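Long-range contact in putative L-alanine-DL-glutamate epimerase (Burkholderia xenovorans, PDB 3GO2), which probably acts as a magnesium-dependent racemase or epimerase of the mandelate racemase/muconate lactonizing enzyme family: residues L196-R207 with K231-D240. Residues are numbered along the deposited sequence; the frame is centred on the assembly and turned at random. Where two conformers were deposited one is given.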
loop_
_atom_site.group_PDB
_atom_site.type_symbol
_atom_site.label_atom_id
_atom_site.label_comp_id
_atom_site.label_asym_id
_atom_site.label_seq_id
_atom_site.Cartn_x
_atom_site.Cartn_y
_atom_site.Cartn_z
ATOM N N LEU A 196 0.232 8.982 -35.370
ATOM C CA LEU A 196 -0.411 7.687 -35.336
ATOM C C LEU A 196 -0.555 7.083 -36.742
ATOM O O LEU A 196 -0.232 5.919 -36.950
ATOM C CB LEU A 196 -1.756 7.765 -34.624
ATOM C CG LEU A 196 -1.713 8.151 -33.142
ATOM C CD1 LEU A 196 -3.127 8.383 -32.651
ATOM C CD2 LEU A 196 -1.028 7.065 -32.325
ATOM N N ARG A 197 -1.032 7.868 -37.708
ATOM C CA ARG A 197 -1.223 7.301 -39.050
ATOM C C ARG A 197 0.107 6.958 -39.742
ATOM O O ARG A 197 0.177 5.999 -40.517
ATOM C CB ARG A 197 -2.040 8.243 -39.928
ATOM C CG ARG A 197 -1.375 9.465 -40.340
ATOM C CD ARG A 197 -2.265 10.272 -41.295
ATOM N NE ARG A 197 -1.545 11.467 -41.683
ATOM C CZ ARG A 197 -1.778 12.697 -41.246
ATOM N NH1 ARG A 197 -2.789 12.972 -40.428
ATOM N NH2 ARG A 197 -1.003 13.678 -41.679
ATOM N N ASN A 198 1.159 7.703 -39.437
ATOM C CA ASN A 198 2.476 7.408 -40.003
ATOM C C ASN A 198 3.114 6.170 -39.372
ATOM O O ASN A 198 3.691 5.353 -40.076
ATOM C CB ASN A 198 3.372 8.628 -39.910
ATOM C CG ASN A 198 3.099 9.584 -41.026
ATOM O OD1 ASN A 198 3.489 9.319 -42.181
ATOM N ND2 ASN A 198 2.347 10.658 -40.729
ATOM N N LEU A 199 2.973 6.014 -38.051
ATOM C CA LEU A 199 3.342 4.749 -37.394
ATOM C C LEU A 199 2.655 3.569 -38.039
ATOM O O LEU A 199 3.282 2.554 -38.335
ATOM C CB LEU A 199 2.957 4.734 -35.907
ATOM C CG LEU A 199 3.987 5.225 -34.934
ATOM C CD1 LEU A 199 3.351 5.449 -33.544
ATOM C CD2 LEU A 199 5.189 4.234 -34.920
ATOM N N ARG A 200 1.345 3.674 -38.217
ATOM C CA ARG A 200 0.600 2.596 -38.845
ATOM C C ARG A 200 1.101 2.301 -40.285
ATOM O O ARG A 200 1.345 1.133 -40.635
ATOM C CB ARG A 200 -0.890 2.917 -38.882
ATOM C CG ARG A 200 -1.649 1.883 -39.676
ATOM C CD ARG A 200 -3.126 2.160 -39.747
ATOM N NE ARG A 200 -3.826 1.902 -38.493
ATOM C CZ ARG A 200 -3.894 0.736 -37.854
ATOM N NH1 ARG A 200 -3.283 -0.361 -38.302
ATOM N NH2 ARG A 200 -4.597 0.669 -36.730
ATOM N N ALA A 201 1.227 3.343 -41.104
ATOM C CA ALA A 201 1.654 3.154 -42.505
ATOM C C ALA A 201 3.027 2.471 -42.569
ATOM O O ALA A 201 3.225 1.524 -43.346
ATOM C CB ALA A 201 1.670 4.496 -43.264
ATOM N N HIS A 202 3.967 2.977 -41.758
ATOM C CA HIS A 202 5.323 2.417 -41.678
ATOM C C HIS A 202 5.356 0.958 -41.263
ATOM O O HIS A 202 5.992 0.120 -41.915
ATOM C CB HIS A 202 6.161 3.266 -40.721
ATOM C CG HIS A 202 7.583 2.829 -40.599
ATOM N ND1 HIS A 202 8.605 3.396 -41.334
ATOM C CD2 HIS A 202 8.166 1.920 -39.778
ATOM C CE1 HIS A 202 9.749 2.814 -41.001
ATOM N NE2 HIS A 202 9.508 1.914 -40.065
ATOM N N LEU A 203 4.680 0.650 -40.163
ATOM C CA LEU A 203 4.640 -0.688 -39.660
ATOM C C LEU A 203 3.916 -1.658 -40.616
ATOM O O LEU A 203 4.319 -2.810 -40.736
ATOM C CB LEU A 203 3.982 -0.705 -38.270
ATOM C CG LEU A 203 4.853 -0.124 -37.170
ATOM C CD1 LEU A 203 3.988 0.069 -35.896
ATOM C CD2 LEU A 203 6.012 -1.057 -36.875
ATOM N N GLU A 204 2.867 -1.196 -41.287
ATOM C CA GLU A 204 2.161 -2.049 -42.279
ATOM C C GLU A 204 3.072 -2.428 -43.448
ATOM O O GLU A 204 3.063 -3.594 -43.887
ATOM C CB GLU A 204 0.862 -1.397 -42.745
ATOM C CG GLU A 204 -0.228 -1.517 -41.675
ATOM C CD GLU A 204 -1.507 -0.785 -42.004
ATOM O OE1 GLU A 204 -1.495 0.028 -42.949
ATOM O OE2 GLU A 204 -2.524 -1.042 -41.313
ATOM N N ALA A 205 3.877 -1.475 -43.903
ATOM C CA ALA A 205 4.878 -1.726 -44.947
ATOM C C ALA A 205 5.935 -2.697 -44.473
ATOM O O ALA A 205 6.332 -3.639 -45.192
ATOM C CB ALA A 205 5.511 -0.426 -45.440
ATOM N N LEU A 206 6.424 -2.474 -43.255
ATOM C CA LEU A 206 7.387 -3.396 -42.681
ATOM C C LEU A 206 6.855 -4.820 -42.570
ATOM O O LEU A 206 7.561 -5.776 -42.895
ATOM C CB LEU A 206 7.849 -2.877 -41.308
ATOM C CG LEU A 206 9.248 -3.246 -40.894
ATOM C CD1 LEU A 206 10.305 -2.536 -41.765
ATOM C CD2 LEU A 206 9.435 -2.882 -39.403
ATOM N N ARG A 207 5.599 -4.967 -42.124
ATOM C CA ARG A 207 4.993 -6.272 -41.963
ATOM C C ARG A 207 4.786 -6.972 -43.318
ATOM O O ARG A 207 4.975 -8.197 -43.430
ATOM C CB ARG A 207 3.649 -6.157 -41.242
ATOM C CG ARG A 207 2.855 -7.462 -41.164
ATOM C CD ARG A 207 3.702 -8.586 -40.557
ATOM N NE ARG A 207 3.932 -8.379 -39.128
ATOM C CZ ARG A 207 4.869 -8.984 -38.395
ATOM N NH1 ARG A 207 5.734 -9.827 -38.934
ATOM N NH2 ARG A 207 4.934 -8.726 -37.093
ATOM N N LYS A 231 -2.091 6.218 -26.418
ATOM C CA LYS A 231 -2.716 6.489 -27.713
ATOM C C LYS A 231 -2.077 5.600 -28.800
ATOM O O LYS A 231 -2.772 5.048 -29.675
ATOM C CB LYS A 231 -2.605 7.960 -28.076
ATOM C CG LYS A 231 -3.543 8.818 -27.230
ATOM C CD LYS A 231 -3.234 10.289 -27.306
ATOM C CE LYS A 231 -3.487 10.880 -28.663
ATOM N NZ LYS A 231 -4.870 11.332 -28.861
ATOM N N ILE A 232 -0.760 5.450 -28.728
ATOM C CA ILE A 232 -0.024 4.629 -29.690
ATOM C C ILE A 232 -0.405 3.180 -29.544
ATOM O O ILE A 232 -0.724 2.517 -30.539
ATOM C CB ILE A 232 1.500 4.819 -29.571
ATOM C CG1 ILE A 232 1.887 6.227 -30.056
ATOM C CG2 ILE A 232 2.232 3.684 -30.352
ATOM C CD1 ILE A 232 3.315 6.675 -29.634
ATOM N N LEU A 233 -0.441 2.682 -28.310
ATOM C CA LEU A 233 -0.826 1.289 -28.068
ATOM C C LEU A 233 -2.258 0.978 -28.515
ATOM O O LEU A 233 -2.526 -0.104 -29.025
ATOM C CB LEU A 233 -0.653 0.931 -26.588
ATOM C CG LEU A 233 0.786 0.994 -26.086
ATOM C CD1 LEU A 233 0.780 0.826 -24.554
ATOM C CD2 LEU A 233 1.687 -0.070 -26.742
ATOM N N ARG A 234 -3.183 1.918 -28.332
ATOM C CA ARG A 234 -4.556 1.747 -28.826
ATOM C C ARG A 234 -4.633 1.718 -30.342
ATOM O O ARG A 234 -5.367 0.895 -30.923
ATOM C CB ARG A 234 -5.450 2.870 -28.325
ATOM C CG ARG A 234 -5.702 2.846 -26.870
ATOM C CD ARG A 234 -6.237 4.186 -26.394
ATOM N NE ARG A 234 -6.248 4.193 -24.947
ATOM C CZ ARG A 234 -6.118 5.276 -24.163
ATOM N NH1 ARG A 234 -5.967 6.488 -24.681
ATOM N NH2 ARG A 234 -6.103 5.106 -22.840
ATOM N N GLU A 235 -3.924 2.626 -30.997
ATOM C CA GLU A 235 -3.847 2.618 -32.450
ATOM C C GLU A 235 -3.348 1.271 -32.981
ATOM O O GLU A 235 -3.865 0.747 -33.986
ATOM C CB GLU A 235 -2.935 3.737 -32.934
ATOM C CG GLU A 235 -2.678 3.748 -34.444
ATOM C CD GLU A 235 -3.889 4.147 -35.284
ATOM O OE1 GLU A 235 -4.629 5.049 -34.870
ATOM O OE2 GLU A 235 -4.073 3.579 -36.385
ATOM N N LEU A 236 -2.337 0.726 -32.323
ATOM C CA LEU A 236 -1.641 -0.477 -32.792
ATOM C C LEU A 236 -2.092 -1.722 -32.068
ATOM O O LEU A 236 -1.366 -2.715 -31.989
ATOM C CB LEU A 236 -0.133 -0.291 -32.626
ATOM C CG LEU A 236 0.464 0.927 -33.315
ATOM C CD1 LEU A 236 1.947 1.028 -32.990
ATOM C CD2 LEU A 236 0.202 0.909 -34.846
ATOM N N ALA A 237 -3.303 -1.703 -31.542
ATOM C CA ALA A 237 -3.757 -2.763 -30.659
ATOM C C ALA A 237 -3.785 -4.126 -31.348
ATOM O O ALA A 237 -3.557 -5.165 -30.703
ATOM C CB ALA A 237 -5.138 -2.428 -30.124
ATOM N N ASP A 238 -4.057 -4.121 -32.652
ATOM C CA ASP A 238 -4.207 -5.364 -33.422
ATOM C C ASP A 238 -2.942 -5.780 -34.178
ATOM O O ASP A 238 -2.946 -6.761 -34.941
ATOM C CB ASP A 238 -5.364 -5.197 -34.405
ATOM C CG ASP A 238 -6.707 -5.147 -33.711
ATOM O OD1 ASP A 238 -7.657 -4.612 -34.313
ATOM O OD2 ASP A 238 -6.819 -5.637 -32.567
ATOM N N PHE A 239 -1.862 -5.040 -34.005
ATOM C CA PHE A 239 -0.598 -5.405 -34.627
ATOM C C PHE A 239 0.108 -6.478 -33.838
ATOM O O PHE A 239 0.019 -6.517 -32.611
ATOM C CB PHE A 239 0.317 -4.202 -34.669
ATOM C CG PHE A 239 0.191 -3.414 -35.883
ATOM C CD1 PHE A 239 1.016 -3.670 -36.963
ATOM C CD2 PHE A 239 -0.756 -2.406 -35.959
ATOM C CE1 PHE A 239 0.903 -2.926 -38.106
ATOM C CE2 PHE A 239 -0.876 -1.650 -37.095
ATOM C CZ PHE A 239 -0.048 -1.902 -38.169
ATOM N N ASP A 240 0.827 -7.352 -34.521
ATOM C CA ASP A 240 1.656 -8.316 -33.826
ATOM C C ASP A 240 3.039 -7.713 -33.561
ATOM O O ASP A 240 3.832 -7.583 -34.482
ATOM C CB ASP A 240 1.790 -9.578 -34.667
ATOM C CG ASP A 240 2.663 -10.629 -34.026
ATOM O OD1 ASP A 240 2.736 -10.693 -32.779
ATOM O OD2 ASP A 240 3.248 -11.422 -34.797
#
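Glu-235 OE2 is held by two nitrogens of Arg-200: NE at 2.7 Å, which meets the oxygen nearly along its C-O axis, and NH2 through a weak bond at 3.0 Å. This salt bridge joins two successive outer helices of the barrel domain typical of the enolase superfamily, 193-210 and 226-235, linked through strand 215-219. The axes of the short segments 196-207 and 231-235 come within 10.3 Å at closest approach, with N-to-C directions 45° from each other, consistent with neighbours around a beta/alpha barrel. The grip on OE2 is bent, since the N-H...O angle at NE is only 132° and the guanidinium and carboxylate planes stand 68° apart. The Arg-200 chain, extended as far as CD, bends at chi3 so that NE and NH2 face Glu-235 while NH1 reaches back to Glu-204 OE2 on its own helix, completing a three-residue network whose two carboxylates probably balance and stabilise the arginine's charge.

Next to the network, Phe-239, placed by a type I turn from Leu-236, offers its ring edge to NH1 of Arg-200 and to CG of Glu-204, which lies 3.5 Å from CZ. Leu-203 touches the same ring with CB and sends CD1 across Leu-236, 3.7 Å from its CD1; Leu-203 also packs on Ile-216 and Leu-236 on Leu-218, both of strand 215-219, so the apolar layer continues to the barrel wall. Nearer the start of helix 193-210, CD2 of Leu-196 rests on CA of Ile-232, and Leu-199 crosses Ile-232 at about a right angle.

At the other end Asp-240 OD2, whose position is less sure, pairs with Arg-193 of a neighbouring subunit, and Arg-207 NH1 bonds Val-214 O, while Arg-207 NH2 makes a weak hydrogen bond to Asp-240 O, 3.1 Å away in the guanidinium plane.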